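Side-chain contacts in nuclear RNA export factor 2 (Drosophila melanogaster, PDB 6MRK), which works in the ovary in a complex with Piwi and Nxt1 that silences transposons cotranscriptionally, and may take part in exporting mRNA from the nucleus: residues A[16-19]-A[20-24]; A[38-41]-A[42-45]; A[78-81]-A[82-85]. All coordinates share one frame; numbering follows the deposited sequence.

Contact 1. Residues A[16-19]-A[20-24]; sequences GAFL and ENYLR
The rings of Phe18 and Tyr22, four residues apart on helix 12-27, lie side by side and point the same way, but neither turns a clean face or edge to the other. Their planes are inclined by 52° and their centroids stand 5.8 Å apart; the nearest atoms, CE1 of Phe18 and CB of Tyr22, are separated by 3.9 Å. CD1 of Leu23 sits at the edge of the Tyr22 ring, in its plane. In both aromatic residues CG lies anti to the backbone N (chi1 162° in Phe18, 177° in Tyr22), which sends the two rings off the same flank of the helix.

Beside them Leu19 and Leu23 form a second pair with the same spacing, CG of Leu19 resting 4.0 Å from CD2 of Leu23. Leucine suits both places because its branched end fills the buried side with hydrocarbon alone. Main-chain bonds fix the spacing of both pairs: Tyr22 N donates to Phe18 O at 2.8 Å, and Leu23 N donates to Leu19 O at 2.8 Å. The more open flank is polar. The extended chain of Glu20 brings OE2 to 3.7 Å from CA of Gly16, and Arg24 NH1 makes a weak bond of 3.0 Å to Glu20 O.

This helix packs across the large mixed sheet of the NTF2-like domain. Phe160 meets the rings of both Phe18 and Tyr22 edge to face, while the Tyr22 hydroxyl is hydrogen-bonded to that of Tyr39, which suits tyrosine where phenylalanine serves one turn earlier. Leu19 touches strands 104-119 and 123-135, Leu23 rests on His107 and Phe109 of the former, and Phe18 and Tyr22 reach strand 176-188.

Contact 2. Residues A[38-41]-A[42-45]; sequences YYSE and NSIF
Ser40 holds its OG between its own backbone N and carbonyl carbon (chi1 90°), which brings the hydroxyl oxygen round to the backbone N-H of Asn42; N of Asn42 donates to OG of Ser40 at 3.3 Å with an N-H...O angle of 159°. A serine oxygen taking the N-H two residues ahead is an ST turn, and the short side chain of serine is well fitted to it.

The ST turn sits inside a type I beta turn that runs from Ser40 to Ser43. It is closed by N of Ser43 donating to O of Ser40 at 3.2 Å, a bond in which the donor stands well above the carbonyl plane. Thus the side-chain oxygen and the main-chain carbonyl of Ser40 take the successive N-H groups of Asn42 and Ser43, so one residue supplies both acceptors. From the far end Ser43 appears to answer, its OG lying 3.2 Å from N of Ser40 as an acceptor, although the position of this hydroxyl is less sure than the rest.

Tyr39, with CG beside its backbone N (chi1 -68°), turns the rim of its ring to Ser43: CB of Ser43 lies in the ring plane, 4.0 Å from CD1 of Tyr39. The small serine side chain thus meets the ring at its edge.

The corner delivers the chain into strand 44-49, which runs between strands 176-188 and 89-90. Ile44 bonds through its backbone to Ala181 and Phe45 to Phe89, while Ile95 of helix 92-99 packs against Tyr39, Ser43 and Phe45.

Contact 3. Residues A[78-81]-A[82-85]; sequences NKDY and SKAS
Two overlapping turns, each closed by a bond from a backbone N to the carbonyl three residues earlier, fold the loop between helix 59-70 and strand 89-90 around Asp80 to Ala84. In the first, N of Lys83 donates to O of Asp80 at 2.9 Å, approaching from above the carbonyl plane. The second is weak, with N of Ala84 3.4 Å from O of Tyr81.

The first turn also sets its two end residues side by side, their side chains pointing the same way, so the carboxylate and the ammonium group can pair: OD1 of Asp80 lies 3.6 Å from NZ of Lys83, a long salt bridge at an exposed surface. The lysine chain reaches it after a bend at chi2 (139°) and runs nearly straight thereafter. Short aspartate and long lysine are matched here, since the flexible partner makes up the distance.

Lys79 crosses Lys83 at about a right angle, its CE resting 3.8 Å from CB of Lys83. The methylenes touch, but the two ammonium groups stay apart, NZ of Lys79 being 6.5 Å from NZ of Lys83; Asp80 probably offsets the charge of Lys83 in part.

The same turns also touch the other protein of the assembly. The Tyr81 hydroxyl is hydrogen-bonded to an acidic side chain there, and small Ala84 packs on an apolar one, while its carbonyl is held by Arg74 of this chain. The arrangement is one of consecutive, overlapping beta turns, each with the N-H of residue i+3 bonded back to the carbonyl of residue i; an Asp-Lys salt bridge spans the first, in a loop that touches the partner protein.

All three contacts belong to the NTF2-like domain and follow one another along the chain. Contacts 1 and 2 have centres about 18 Å apart and touch directly, so helix 12-27 and the turn leading into strand 44-49 are joined by aromatic packing and tyrosine hydroxyls over the mixed sheet. Contact 3 stands apart: its centre is about 22 Å from that of contact 2, with nearest atoms about 8 Å apart, and about 34 Å from that of contact 1, on the opposite side of the chain's centre. The domain thus combines a helix-sheet core with a peripheral loop that meets the second protein, probably Nxt1.

Contact 1. Residues A[16-19]-A[20-24]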
loop_
_atom_site.group_PDB
_atom_site.type_symbol
_atom_site.label_atom_id
_atom_site.label_comp_id
_atom_site.label_asym_id
_atom_site.label_seq_id
_atom_site.Cartn_x
_atom_site.Cartn_y
_atom_site.Cartn_z
ATOM N N GLY A 16 -13.997 -4.412 9.211
ATOM C CA GLY A 16 -14.708 -5.667 8.914
ATOM C C GLY A 16 -15.641 -5.528 7.726
ATOM O O GLY A 16 -15.711 -6.460 6.924
ATOM N N ALA A 17 -16.347 -4.408 7.604
ATOM C CA ALA A 17 -17.368 -4.205 6.556
ATOM C C ALA A 17 -16.700 -4.215 5.179
ATOM O O ALA A 17 -17.049 -5.089 4.373
ATOM C CB ALA A 17 -18.132 -2.928 6.797
ATOM N N PHE A 18 -15.781 -3.287 4.913
ATOM C CA PHE A 18 -15.170 -3.132 3.570
ATOM C C PHE A 18 -14.101 -4.206 3.355
ATOM O O PHE A 18 -14.212 -4.962 2.390
ATOM C CB PHE A 18 -14.582 -1.734 3.380
ATOM C CG PHE A 18 -13.595 -1.665 2.244
ATOM C CD1 PHE A 18 -13.996 -1.998 0.962
ATOM C CD2 PHE A 18 -12.266 -1.319 2.461
ATOM C CE1 PHE A 18 -13.103 -1.955 -0.093
ATOM C CE2 PHE A 18 -11.367 -1.283 1.408
ATOM C CZ PHE A 18 -11.789 -1.604 0.134
ATOM N N LEU A 19 -13.076 -4.229 4.203
ATOM C CA LEU A 19 -11.818 -4.988 3.978
ATOM C C LEU A 19 -12.153 -6.478 3.937
ATOM O O LEU A 19 -11.824 -7.151 2.952
ATOM C CB LEU A 19 -10.830 -4.657 5.100
ATOM C CG LEU A 19 -9.357 -4.949 4.832
ATOM C CD1 LEU A 19 -8.908 -4.390 3.493
ATOM C CD2 LEU A 19 -8.508 -4.377 5.955
ATOM N N GLU A 20 -12.874 -6.945 4.944
ATOM C CA GLU A 20 -13.177 -8.382 5.127
ATOM C C GLU A 20 -14.293 -8.835 4.175
ATOM O O GLU A 20 -14.401 -10.041 3.993
ATOM C CB GLU A 20 -13.475 -8.679 6.600
ATOM C CG GLU A 20 -12.265 -8.450 7.502
ATOM C CD GLU A 20 -12.487 -8.574 9.004
ATOM O OE1 GLU A 20 -11.622 -8.071 9.763
ATOM O OE2 GLU A 20 -13.514 -9.167 9.413
ATOM N N ASN A 21 -15.065 -7.950 3.552
ATOM C CA ASN A 21 -16.019 -8.372 2.488
ATOM C C ASN A 21 -15.291 -8.376 1.139
ATOM O O ASN A 21 -15.368 -9.385 0.413
ATOM C CB ASN A 21 -17.281 -7.504 2.441
ATOM C CG ASN A 21 -18.279 -7.866 3.523
ATOM O OD1 ASN A 21 -18.387 -9.022 3.922
ATOM N ND2 ASN A 21 -19.002 -6.886 4.027
ATOM N N TYR A 22 -14.612 -7.279 0.816
ATOM C CA TYR A 22 -13.778 -7.120 -0.403
ATOM C C TYR A 22 -12.768 -8.270 -0.548
ATOM O O TYR A 22 -12.652 -8.811 -1.637
ATOM C CB TYR A 22 -12.990 -5.809 -0.366
ATOM C CG TYR A 22 -12.101 -5.696 -1.567
ATOM C CD1 TYR A 22 -10.910 -6.400 -1.624
ATOM C CD2 TYR A 22 -12.520 -5.014 -2.693
ATOM C CE1 TYR A 22 -10.115 -6.379 -2.757
ATOM C CE2 TYR A 22 -11.737 -4.977 -3.836
ATOM C CZ TYR A 22 -10.526 -5.663 -3.872
ATOM O OH TYR A 22 -9.717 -5.637 -4.980
ATOM N N LEU A 23 -12.000 -8.582 0.500
ATOM C CA LEU A 23 -11.009 -9.692 0.496
ATOM C C LEU A 23 -11.727 -11.015 0.228
ATOM O O LEU A 23 -11.273 -11.762 -0.646
ATOM C CB LEU A 23 -10.267 -9.728 1.836
ATOM C CG LEU A 23 -8.896 -9.058 1.854
ATOM C CD1 LEU A 23 -8.809 -7.907 0.883
ATOM C CD2 LEU A 23 -8.544 -8.569 3.239
ATOM N N ARG A 24 -12.813 -11.307 0.944
ATOM C CA ARG A 24 -13.547 -12.579 0.745
ATOM C C ARG A 24 -14.014 -12.684 -0.706
ATOM O O ARG A 24 -14.022 -13.798 -1.219
ATOM C CB ARG A 24 -14.719 -12.704 1.712
ATOM C CG ARG A 24 -14.345 -13.389 3.019
ATOM C CD ARG A 24 -15.394 -13.141 4.094
ATOM N NE ARG A 24 -15.001 -13.526 5.454
ATOM C CZ ARG A 24 -14.997 -12.721 6.525
ATOM N NH1 ARG A 24 -15.351 -11.449 6.429
ATOM N NH2 ARG A 24 -14.642 -13.202 7.705
#

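Contact 2. Residues A[38-41]-A[42-45]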
loop_
_atom_site.group_PDB
_atom_site.type_symbol
_atom_site.label_atom_id
_atom_site.label_comp_id
_atom_site.label_asym_id
_atom_site.label_seq_id
_atom_site.Cartn_x
_atom_site.Cartn_y
_atom_site.Cartn_z
ATOM N N TYR A 38 -16.687 -1.463 -7.062
ATOM C CA TYR A 38 -15.894 -0.589 -6.153
ATOM C C TYR A 38 -15.101 0.440 -6.948
ATOM O O TYR A 38 -14.689 1.449 -6.377
ATOM C CB TYR A 38 -14.845 -1.342 -5.337
ATOM C CG TYR A 38 -15.383 -2.368 -4.382
ATOM C CD1 TYR A 38 -15.929 -2.010 -3.163
ATOM C CD2 TYR A 38 -15.343 -3.708 -4.705
ATOM C CE1 TYR A 38 -16.426 -2.970 -2.294
ATOM C CE2 TYR A 38 -15.835 -4.677 -3.851
ATOM C CZ TYR A 38 -16.363 -4.307 -2.639
ATOM O OH TYR A 38 -16.833 -5.285 -1.824
ATOM N N TYR A 39 -14.812 0.130 -8.204
ATOM C CA TYR A 39 -13.825 0.885 -9.010
ATOM C C TYR A 39 -14.609 1.896 -9.832
ATOM O O TYR A 39 -15.825 1.787 -9.978
ATOM C CB TYR A 39 -12.920 -0.072 -9.803
ATOM C CG TYR A 39 -11.996 -0.892 -8.938
ATOM C CD1 TYR A 39 -10.754 -0.403 -8.566
ATOM C CD2 TYR A 39 -12.373 -2.132 -8.454
ATOM C CE1 TYR A 39 -9.899 -1.131 -7.748
ATOM C CE2 TYR A 39 -11.530 -2.876 -7.638
ATOM C CZ TYR A 39 -10.290 -2.372 -7.281
ATOM O OH TYR A 39 -9.464 -3.086 -6.469
ATOM N N SER A 40 -13.916 2.901 -10.316
ATOM C CA SER A 40 -14.535 3.984 -11.097
ATOM C C SER A 40 -13.639 4.277 -12.298
ATOM O O SER A 40 -12.585 3.646 -12.430
ATOM C CB SER A 40 -14.725 5.174 -10.242
ATOM O OG SER A 40 -13.571 5.980 -10.324
ATOM N N GLU A 41 -14.060 5.229 -13.117
ATOM C CA GLU A 41 -13.462 5.577 -14.428
ATOM C C GLU A 41 -12.042 6.111 -14.178
ATOM O O GLU A 41 -11.176 5.961 -15.070
ATOM C CB GLU A 41 -14.384 6.593 -15.117
ATOM C CG GLU A 41 -15.861 6.155 -15.226
ATOM C CD GLU A 41 -16.803 6.217 -14.008
ATOM O OE1 GLU A 41 -16.334 6.339 -12.848
ATOM O OE2 GLU A 41 -18.034 6.119 -14.214
ATOM N N ASN A 42 -11.812 6.673 -12.985
ATOM C CA ASN A 42 -10.578 7.412 -12.614
ATOM C C ASN A 42 -9.702 6.588 -11.662
ATOM O O ASN A 42 -8.656 7.118 -11.215
ATOM C CB ASN A 42 -10.929 8.759 -11.981
ATOM C CG ASN A 42 -11.244 9.823 -13.006
ATOM O OD1 ASN A 42 -10.600 9.904 -14.055
ATOM N ND2 ASN A 42 -12.226 10.659 -12.698
ATOM N N SER A 43 -10.090 5.340 -11.380
ATOM C CA SER A 43 -9.372 4.411 -10.469
ATOM C C SER A 43 -7.966 4.084 -11.001
ATOM O O SER A 43 -7.780 4.098 -12.239
ATOM C CB SER A 43 -10.166 3.165 -10.244
ATOM O OG SER A 43 -11.018 3.327 -9.131
ATOM N N ILE A 44 -7.021 3.810 -10.087
ATOM C CA ILE A 44 -5.600 3.460 -10.386
ATOM C C ILE A 44 -5.213 2.246 -9.539
ATOM O O ILE A 44 -5.505 2.240 -8.317
ATOM C CB ILE A 44 -4.653 4.648 -10.131
ATOM C CG1 ILE A 44 -5.020 5.838 -11.024
ATOM C CG2 ILE A 44 -3.196 4.214 -10.290
ATOM C CD1 ILE A 44 -3.927 6.877 -11.194
ATOM N N PHE A 45 -4.566 1.268 -10.175
ATOM C CA PHE A 45 -4.138 -0.008 -9.549
ATOM C C PHE A 45 -2.711 -0.338 -9.997
ATOM O O PHE A 45 -2.440 -0.264 -11.192
ATOM C CB PHE A 45 -5.106 -1.136 -9.904
ATOM C CG PHE A 45 -4.647 -2.471 -9.383
ATOM C CD1 PHE A 45 -4.899 -2.823 -8.081
ATOM C CD2 PHE A 45 -3.892 -3.337 -10.149
ATOM C CE1 PHE A 45 -4.448 -4.020 -7.556
ATOM C CE2 PHE A 45 -3.449 -4.540 -9.628
ATOM C CZ PHE A 45 -3.725 -4.878 -8.333
#

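Contact 3. Residues A[78-81]-A[82-85]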
loop_
_atom_site.group_PDB
_atom_site.type_symbol
_atom_site.label_atom_id
_atom_site.label_comp_id
_atom_site.label_asym_id
_atom_site.label_seq_id
_atom_site.Cartn_x
_atom_site.Cartn_y
_atom_site.Cartn_z
ATOM N N ASN A 78 15.444 2.283 -9.951
ATOM C CA ASN A 78 16.506 2.337 -10.996
ATOM C C ASN A 78 15.916 2.323 -12.410
ATOM O O ASN A 78 16.675 2.025 -13.345
ATOM C CB ASN A 78 17.516 1.193 -10.863
ATOM C CG ASN A 78 18.870 1.691 -10.418
ATOM O OD1 ASN A 78 19.044 2.041 -9.249
ATOM N ND2 ASN A 78 19.817 1.741 -11.346
ATOM N N LYS A 79 14.642 2.664 -12.589
ATOM C CA LYS A 79 14.008 2.586 -13.927
ATOM C C LYS A 79 14.071 3.948 -14.614
ATOM O O LYS A 79 14.227 4.977 -13.938
ATOM C CB LYS A 79 12.569 2.085 -13.833
ATOM C CG LYS A 79 12.077 1.414 -15.100
ATOM C CD LYS A 79 10.592 1.159 -15.113
ATOM C CE LYS A 79 10.215 -0.039 -15.958
ATOM N NZ LYS A 79 10.393 -1.308 -15.210
ATOM N N ASP A 80 13.963 3.929 -15.935
ATOM C CA ASP A 80 14.006 5.132 -16.804
ATOM C C ASP A 80 12.633 5.803 -16.707
ATOM O O ASP A 80 11.609 5.113 -16.850
ATOM C CB ASP A 80 14.497 4.724 -18.198
ATOM C CG ASP A 80 15.698 3.780 -18.119
ATOM O OD1 ASP A 80 15.488 2.535 -17.917
ATOM O OD2 ASP A 80 16.839 4.288 -18.195
ATOM N N TYR A 81 12.620 7.103 -16.433
ATOM C CA TYR A 81 11.412 7.872 -16.033
ATOM C C TYR A 81 10.350 7.853 -17.138
ATOM O O TYR A 81 9.159 8.095 -16.871
ATOM C CB TYR A 81 11.831 9.292 -15.645
ATOM C CG TYR A 81 12.533 9.389 -14.309
ATOM C CD1 TYR A 81 12.095 8.642 -13.221
ATOM C CD2 TYR A 81 13.619 10.234 -14.117
ATOM C CE1 TYR A 81 12.722 8.716 -11.991
ATOM C CE2 TYR A 81 14.251 10.328 -12.887
ATOM C CZ TYR A 81 13.799 9.567 -11.823
ATOM O OH TYR A 81 14.393 9.643 -10.600
ATOM N N SER A 82 10.769 7.558 -18.360
ATOM C CA SER A 82 9.882 7.434 -19.536
ATOM C C SER A 82 8.992 6.191 -19.414
ATOM O O SER A 82 7.824 6.274 -19.812
ATOM C CB SER A 82 10.698 7.401 -20.806
ATOM O OG SER A 82 11.607 6.304 -20.825
ATOM N N LYS A 83 9.522 5.078 -18.901
ATOM C CA LYS A 83 8.765 3.806 -18.753
ATOM C C LYS A 83 7.878 3.857 -17.508
ATOM O O LYS A 83 7.433 2.779 -17.061
ATOM C CB LYS A 83 9.709 2.610 -18.602
ATOM C CG LYS A 83 10.367 2.143 -19.886
ATOM C CD LYS A 83 11.788 1.801 -19.634
ATOM C CE LYS A 83 12.477 1.242 -20.850
ATOM N NZ LYS A 83 13.782 0.678 -20.447
ATOM N N ALA A 84 7.627 5.041 -16.956
ATOM C CA ALA A 84 6.955 5.163 -15.649
ATOM C C ALA A 84 5.486 4.711 -15.751
ATOM O O ALA A 84 4.909 4.332 -14.714
ATOM C CB ALA A 84 7.096 6.566 -15.129
ATOM N N SER A 85 4.886 4.735 -16.940
ATOM C CA SER A 85 3.481 4.296 -17.147
ATOM C C SER A 85 3.410 2.771 -17.134
ATOM O O SER A 85 2.358 2.231 -16.719
ATOM C CB SER A 85 2.897 4.849 -18.409
ATOM O OG SER A 85 2.572 6.216 -18.221
#